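Local coordinates for protein inactive glucansucrase (Lactobacillus reuteri, PDB 5JBD) that belongs to glycoside hydrolase family 70, with a core built on a TIM-type barrel, and is considered inactive, at residues P461-Y475 with H650-T664. Sequence-based numbering, arbitrary orientation.
Sequences PQVYYGDLYNETAQY and HMIYEDFSLFQPEPT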
loop_
_atom_site.group_PDB
_atom_site.type_symbol
_atom_site.label_atom_id
_atom_site.label_comp_id
_atom_site.label_asym_id
_atom_site.label_seq_id
_atom_site.Cartn_x
_atom_site.Cartn_y
_atom_site.Cartn_z
ATOM N N PRO A 461 20.353 2.387 -5.307
ATOM C CA PRO A 461 19.963 2.307 -3.902
ATOM C C PRO A 461 18.883 3.320 -3.551
ATOM O O PRO A 461 18.860 4.421 -4.133
ATOM C CB PRO A 461 21.248 2.645 -3.174
ATOM C CG PRO A 461 21.936 3.607 -4.079
ATOM C CD PRO A 461 21.644 3.087 -5.465
ATOM N N GLN A 462 18.014 2.930 -2.609
ATOM C CA GLN A 462 16.938 3.765 -2.113
ATOM C C GLN A 462 17.111 3.987 -0.607
ATOM O O GLN A 462 17.101 3.025 0.153
ATOM C CB GLN A 462 15.590 3.118 -2.438
ATOM C CG GLN A 462 14.340 3.728 -1.792
ATOM C CD GLN A 462 13.744 2.832 -0.700
ATOM O OE1 GLN A 462 13.242 1.752 -0.996
ATOM N NE2 GLN A 462 13.801 3.278 0.553
ATOM N N VAL A 463 17.257 5.256 -0.211
ATOM C CA VAL A 463 17.366 5.674 1.193
ATOM C C VAL A 463 15.952 5.954 1.749
ATOM O O VAL A 463 15.063 6.394 0.997
ATOM C CB VAL A 463 18.263 6.925 1.312
ATOM C CG1 VAL A 463 18.328 7.417 2.755
ATOM C CG2 VAL A 463 19.659 6.647 0.770
ATOM N N TYR A 464 15.738 5.677 3.039
ATOM C CA TYR A 464 14.419 5.844 3.698
ATOM C C TYR A 464 14.371 7.099 4.564
ATOM O O TYR A 464 15.241 7.290 5.427
ATOM C CB TYR A 464 14.119 4.641 4.580
ATOM C CG TYR A 464 12.776 4.660 5.311
ATOM C CD1 TYR A 464 11.581 4.886 4.631
ATOM C CD2 TYR A 464 12.709 4.423 6.687
ATOM C CE1 TYR A 464 10.361 4.879 5.300
ATOM C CE2 TYR A 464 11.498 4.402 7.366
ATOM C CZ TYR A 464 10.324 4.644 6.672
ATOM O OH TYR A 464 9.124 4.615 7.350
ATOM N N TYR A 465 13.338 7.925 4.351
ATOM C CA TYR A 465 13.079 9.119 5.168
ATOM C C TYR A 465 13.253 8.884 6.671
ATOM O O TYR A 465 13.917 9.680 7.352
ATOM C CB TYR A 465 11.660 9.656 4.917
ATOM C CG TYR A 465 11.180 10.669 5.954
ATOM C CD1 TYR A 465 11.802 11.913 6.077
ATOM C CD2 TYR A 465 10.101 10.383 6.809
ATOM C CE1 TYR A 465 11.383 12.845 7.020
ATOM C CE2 TYR A 465 9.666 11.315 7.750
ATOM C CZ TYR A 465 10.309 12.543 7.849
ATOM O OH TYR A 465 9.900 13.487 8.764
ATOM N N GLY A 466 12.653 7.807 7.176
ATOM C CA GLY A 466 12.716 7.479 8.609
ATOM C C GLY A 466 14.063 7.021 9.183
ATOM O O GLY A 466 14.179 6.822 10.400
ATOM N N ASP A 467 15.062 6.797 8.320
ATOM C CA ASP A 467 16.423 6.523 8.761
ATOM C C ASP A 467 17.246 7.805 8.873
ATOM O O ASP A 467 18.271 7.818 9.564
ATOM C CB ASP A 467 17.111 5.510 7.824
ATOM C CG ASP A 467 16.514 4.106 7.933
ATOM O OD1 ASP A 467 15.999 3.760 9.018
ATOM O OD2 ASP A 467 16.567 3.343 6.933
ATOM N N LEU A 468 16.783 8.893 8.241
ATOM C CA LEU A 468 17.397 10.224 8.412
ATOM C C LEU A 468 16.692 11.091 9.460
ATOM O O LEU A 468 17.340 11.919 10.086
ATOM C CB LEU A 468 17.437 10.983 7.084
ATOM C CG LEU A 468 18.238 10.363 5.927
ATOM C CD1 LEU A 468 18.296 11.326 4.748
ATOM C CD2 LEU A 468 19.643 9.994 6.361
ATOM N N TYR A 469 15.387 10.901 9.656
ATOM C CA TYR A 469 14.593 11.745 10.555
ATOM C C TYR A 469 13.705 10.885 11.445
ATOM O O TYR A 469 13.288 9.787 11.038
ATOM C CB TYR A 469 13.735 12.733 9.736
ATOM C CG TYR A 469 14.591 13.675 8.914
ATOM C CD1 TYR A 469 15.110 14.855 9.477
ATOM C CD2 TYR A 469 14.930 13.367 7.588
ATOM C CE1 TYR A 469 15.933 15.704 8.736
ATOM C CE2 TYR A 469 15.745 14.210 6.841
ATOM C CZ TYR A 469 16.250 15.367 7.403
ATOM O OH TYR A 469 17.064 16.195 6.658
ATOM N N ASN A 470 13.412 11.392 12.650
ATOM C CA ASN A 470 12.419 10.760 13.525
ATOM C C ASN A 470 11.052 10.930 12.888
ATOM O O ASN A 470 10.509 12.033 12.824
ATOM C CB ASN A 470 12.451 11.359 14.932
ATOM C CG ASN A 470 13.730 11.031 15.681
ATOM O OD1 ASN A 470 14.450 10.087 15.341
ATOM N ND2 ASN A 470 14.010 11.805 16.733
ATOM N N GLU A 471 10.509 9.824 12.391
ATOM C CA GLU A 471 9.448 9.869 11.385
ATOM C C GLU A 471 8.050 10.174 11.926
ATOM O O GLU A 471 7.163 10.474 11.130
ATOM C CB GLU A 471 9.450 8.579 10.558
ATOM C CG GLU A 471 8.996 7.319 11.288
ATOM C CD GLU A 471 9.537 6.058 10.601
ATOM O OE1 GLU A 471 10.712 5.728 10.812
ATOM O OE2 GLU A 471 8.793 5.422 9.835
ATOM N N THR A 472 7.853 10.095 13.251
ATOM C CA THR A 472 6.576 10.506 13.870
ATOM C C THR A 472 6.536 11.978 14.288
ATOM O O THR A 472 5.463 12.465 14.635
ATOM C CB THR A 472 6.217 9.656 15.102
ATOM O OG1 THR A 472 7.205 9.851 16.109
ATOM C CG2 THR A 472 6.142 8.177 14.739
ATOM N N ALA A 473 7.669 12.690 14.272
ATOM C CA ALA A 473 7.658 14.123 14.546
ATOM C C ALA A 473 7.184 14.879 13.302
ATOM O O ALA A 473 6.962 14.287 12.243
ATOM C CB ALA A 473 9.034 14.612 14.977
ATOM N N GLN A 474 7.010 16.189 13.436
ATOM C CA GLN A 474 6.702 17.026 12.278
ATOM C C GLN A 474 7.820 16.904 11.223
ATOM O O GLN A 474 8.978 16.578 11.545
ATOM C CB GLN A 474 6.473 18.484 12.700
ATOM C CG GLN A 474 5.177 18.692 13.470
ATOM C CD GLN A 474 3.947 18.465 12.624
ATOM O OE1 GLN A 474 3.770 19.102 11.589
ATOM N NE2 GLN A 474 3.073 17.568 13.068
ATOM N N TYR A 475 7.451 17.104 9.962
ATOM C CA TYR A 475 8.297 16.671 8.844
ATOM C C TYR A 475 9.679 17.315 8.853
ATOM O O TYR A 475 9.808 18.539 8.811
ATOM C CB TYR A 475 7.595 16.911 7.490
ATOM C CG TYR A 475 8.243 16.150 6.342
ATOM C CD1 TYR A 475 8.010 14.778 6.162
ATOM C CD2 TYR A 475 9.094 16.787 5.459
ATOM C CE1 TYR A 475 8.602 14.075 5.119
ATOM C CE2 TYR A 475 9.702 16.100 4.411
ATOM C CZ TYR A 475 9.466 14.744 4.239
ATOM O OH TYR A 475 10.085 14.085 3.182
ATOM N N HIS A 650 22.530 6.888 -10.151
ATOM C CA HIS A 650 21.278 7.316 -9.515
ATOM C C HIS A 650 21.150 6.808 -8.081
ATOM O O HIS A 650 21.757 5.781 -7.695
ATOM C CB HIS A 650 20.076 6.856 -10.342
ATOM C CG HIS A 650 20.025 7.485 -11.698
ATOM N ND1 HIS A 650 19.026 8.351 -12.083
ATOM C CD2 HIS A 650 20.888 7.421 -12.741
ATOM C CE1 HIS A 650 19.277 8.788 -13.306
ATOM N NE2 HIS A 650 20.400 8.243 -13.725
ATOM N N MET A 651 20.382 7.561 -7.303
ATOM C CA MET A 651 19.994 7.211 -5.946
ATOM C C MET A 651 18.587 7.744 -5.662
ATOM O O MET A 651 18.305 8.929 -5.873
ATOM C CB MET A 651 20.985 7.782 -4.924
ATOM C CG MET A 651 20.566 7.560 -3.481
ATOM S SD MET A 651 21.904 7.840 -2.310
ATOM C CE MET A 651 22.050 9.598 -2.435
ATOM N N ILE A 652 17.732 6.839 -5.187
ATOM C CA ILE A 652 16.347 7.110 -4.866
ATOM C C ILE A 652 16.227 7.511 -3.380
ATOM O O ILE A 652 16.989 7.031 -2.545
ATOM C CB ILE A 652 15.458 5.877 -5.163
ATOM C CG1 ILE A 652 15.456 5.596 -6.674
ATOM C CG2 ILE A 652 14.023 6.093 -4.671
ATOM C CD1 ILE A 652 15.033 4.191 -7.037
ATOM N N TYR A 653 15.276 8.406 -3.080
ATOM C CA TYR A 653 14.922 8.769 -1.696
ATOM C C TYR A 653 13.420 8.599 -1.476
ATOM O O TYR A 653 12.624 9.217 -2.189
ATOM C CB TYR A 653 15.333 10.209 -1.429
ATOM C CG TYR A 653 15.061 10.708 -0.027
ATOM C CD1 TYR A 653 15.708 10.147 1.071
ATOM C CD2 TYR A 653 14.182 11.767 0.204
ATOM C CE1 TYR A 653 15.487 10.621 2.363
ATOM C CE2 TYR A 653 13.935 12.240 1.495
ATOM C CZ TYR A 653 14.598 11.678 2.572
ATOM O OH TYR A 653 14.367 12.150 3.844
ATOM N N GLU A 654 13.041 7.723 -0.539
ATOM C CA GLU A 654 11.644 7.539 -0.155
ATOM C C GLU A 654 11.300 8.680 0.800
ATOM O O GLU A 654 11.886 8.770 1.874
ATOM C CB GLU A 654 11.379 6.178 0.536
ATOM C CG GLU A 654 9.910 6.028 0.934
ATOM C CD GLU A 654 9.496 4.651 1.428
ATOM O OE1 GLU A 654 10.339 3.811 1.755
ATOM O OE2 GLU A 654 8.275 4.419 1.497
ATOM N N ASP A 655 10.354 9.527 0.415
ATOM C CA ASP A 655 10.129 10.802 1.132
ATOM C C ASP A 655 9.144 10.763 2.303
ATOM O O ASP A 655 8.867 11.805 2.895
ATOM C CB ASP A 655 9.735 11.907 0.137
ATOM C CG ASP A 655 8.240 12.018 -0.101
ATOM O OD1 ASP A 655 7.478 11.043 0.109
ATOM O OD2 ASP A 655 7.829 13.128 -0.523
ATOM N N PHE A 656 8.594 9.596 2.625
ATOM C CA PHE A 656 7.519 9.529 3.610
ATOM C C PHE A 656 7.594 8.307 4.502
ATOM O O PHE A 656 8.336 7.345 4.220
ATOM C CB PHE A 656 6.158 9.548 2.908
ATOM C CG PHE A 656 5.788 8.259 2.213
ATOM C CD1 PHE A 656 6.324 7.941 0.975
ATOM C CD2 PHE A 656 4.868 7.380 2.785
ATOM C CE1 PHE A 656 5.975 6.760 0.325
ATOM C CE2 PHE A 656 4.520 6.198 2.146
ATOM C CZ PHE A 656 5.070 5.891 0.906
ATOM N N SER A 657 6.789 8.364 5.564
ATOM C CA SER A 657 6.506 7.232 6.445
ATOM C C SER A 657 4.990 7.118 6.594
ATOM O O SER A 657 4.286 8.131 6.564
ATOM C CB SER A 657 7.133 7.475 7.836
ATOM O OG SER A 657 6.605 6.578 8.821
ATOM N N LEU A 658 4.490 5.907 6.816
ATOM C CA LEU A 658 3.089 5.720 7.188
ATOM C C LEU A 658 2.733 6.436 8.505
ATOM O O LEU A 658 1.582 6.841 8.697
ATOM C CB LEU A 658 2.760 4.224 7.336
ATOM C CG LEU A 658 2.953 3.314 6.126
ATOM C CD1 LEU A 658 2.546 1.884 6.458
ATOM C CD2 LEU A 658 2.138 3.801 4.939
ATOM N N PHE A 659 3.712 6.594 9.392
ATOM C CA PHE A 659 3.509 7.159 10.736
ATOM C C PHE A 659 3.832 8.645 10.809
ATOM O O PHE A 659 3.940 9.223 11.895
ATOM C CB PHE A 659 4.361 6.385 11.736
ATOM C CG PHE A 659 4.079 4.917 11.729
ATOM C CD1 PHE A 659 3.006 4.399 12.445
ATOM C CD2 PHE A 659 4.873 4.046 10.980
ATOM C CE1 PHE A 659 2.729 3.042 12.430
ATOM C CE2 PHE A 659 4.604 2.683 10.962
ATOM C CZ PHE A 659 3.532 2.178 11.689
ATOM N N GLN A 660 3.963 9.261 9.644
ATOM C CA GLN A 660 4.125 10.688 9.524
ATOM C C GLN A 660 2.853 11.325 10.097
ATOM O O GLN A 660 1.756 10.869 9.793
ATOM C CB GLN A 660 4.316 11.036 8.048
ATOM C CG GLN A 660 4.854 12.419 7.771
ATOM C CD GLN A 660 5.005 12.681 6.287
ATOM O OE1 GLN A 660 5.396 11.797 5.508
ATOM N NE2 GLN A 660 4.704 13.902 5.886
ATOM N N PRO A 661 2.998 12.338 10.960
ATOM C CA PRO A 661 1.812 12.954 11.571
ATOM C C PRO A 661 1.085 13.920 10.629
ATOM O O PRO A 661 1.663 14.381 9.645
ATOM C CB PRO A 661 2.408 13.736 12.740
ATOM C CG PRO A 661 3.729 14.184 12.229
ATOM C CD PRO A 661 4.237 13.010 11.392
ATOM N N GLU A 662 -0.169 14.235 10.951
ATOM C CA GLU A 662 -0.870 15.326 10.280
ATOM C C GLU A 662 -0.123 16.625 10.621
ATOM O O GLU A 662 0.347 16.784 11.750
ATOM C CB GLU A 662 -2.332 15.389 10.727
ATOM C CG GLU A 662 -3.180 14.205 10.271
ATOM C CD GLU A 662 -3.468 14.173 8.766
ATOM O OE1 GLU A 662 -3.326 15.209 8.075
ATOM O OE2 GLU A 662 -3.874 13.101 8.266
ATOM N N PRO A 663 0.056 17.527 9.635
ATOM C CA PRO A 663 0.845 18.738 9.888
ATOM C C PRO A 663 0.115 19.719 10.807
ATOM O O PRO A 663 -1.103 19.887 10.705
ATOM C CB PRO A 663 1.027 19.346 8.498
ATOM C CG PRO A 663 -0.175 18.898 7.751
ATOM C CD PRO A 663 -0.517 17.530 8.277
ATOM N N THR A 664 0.866 20.372 11.678
ATOM C CA THR A 664 0.302 21.305 12.663
ATOM C C THR A 664 0.154 22.737 12.128
ATOM O O THR A 664 -0.435 23.586 12.799
ATOM C CB THR A 664 1.163 21.314 13.941
ATOM O OG1 THR A 664 2.554 21.414 13.594
ATOM C CG2 THR A 664 0.933 20.033 14.731
HETATM O O HOH W 1 6.296 3.716 7.670
HETATM O O HOH W 2 12.767 14.385 3.855
#
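Pro461 O accepts from Ile652 N (2.9 Å) at the start of a ladder of backbone hydrogen bonds that ends with Tyr465 N on Glu654 O and ties strands 461-464 and 652-654 side by side in the same direction. Gln462, Tyr464, Ile652 and Glu654 project from one face of this buried pair. There Glu654 OE1 lies 3.3 Å from Tyr464 CD1, while Glu654 OE2 bonds His392. On the other face the Tyr653 side chain, its CG anti to the backbone N (chi1 -179°), packs its ring against Val463 and meets Leu468 CD1 at 3.8 Å from CE1. Its hydroxyl lies at the edge of the Tyr465 ring, and a water links it to Tyr475 OH. The strands are neighbours in the eight-stranded parallel sheet, with 385-388 and 688-691 flanking them, as expected for the TIM-type barrel of family 70. Past the strand ends, side-chain hydrogen bonds join the two loops. Glu471 OE2 accepts from Ser657 OG (2.7 Å), on the anti side of the carboxylate, and from Tyr464 OH (2.6 Å), which comes from above its plane; Arg395 pairs with OE1. Ser657 OG also takes the N-H of Phe659, forming an ST turn. Tyr475, likewise buried, donates from OH to Asp655 O (2.6 Å), and its CE1 sits over one face of the Tyr465 ring, toward the rim. By contrast, toward solvent the contact thins to the partly exposed Gln474 amide, bent at chi2 (-67°) between exposed Glu662 and Thr664: NE2 gives Glu662 O a nearly straight bond (3.1 Å, 170°), whereas Thr664 N reaches OE1 (3.2 Å) from well above the carbonyl plane.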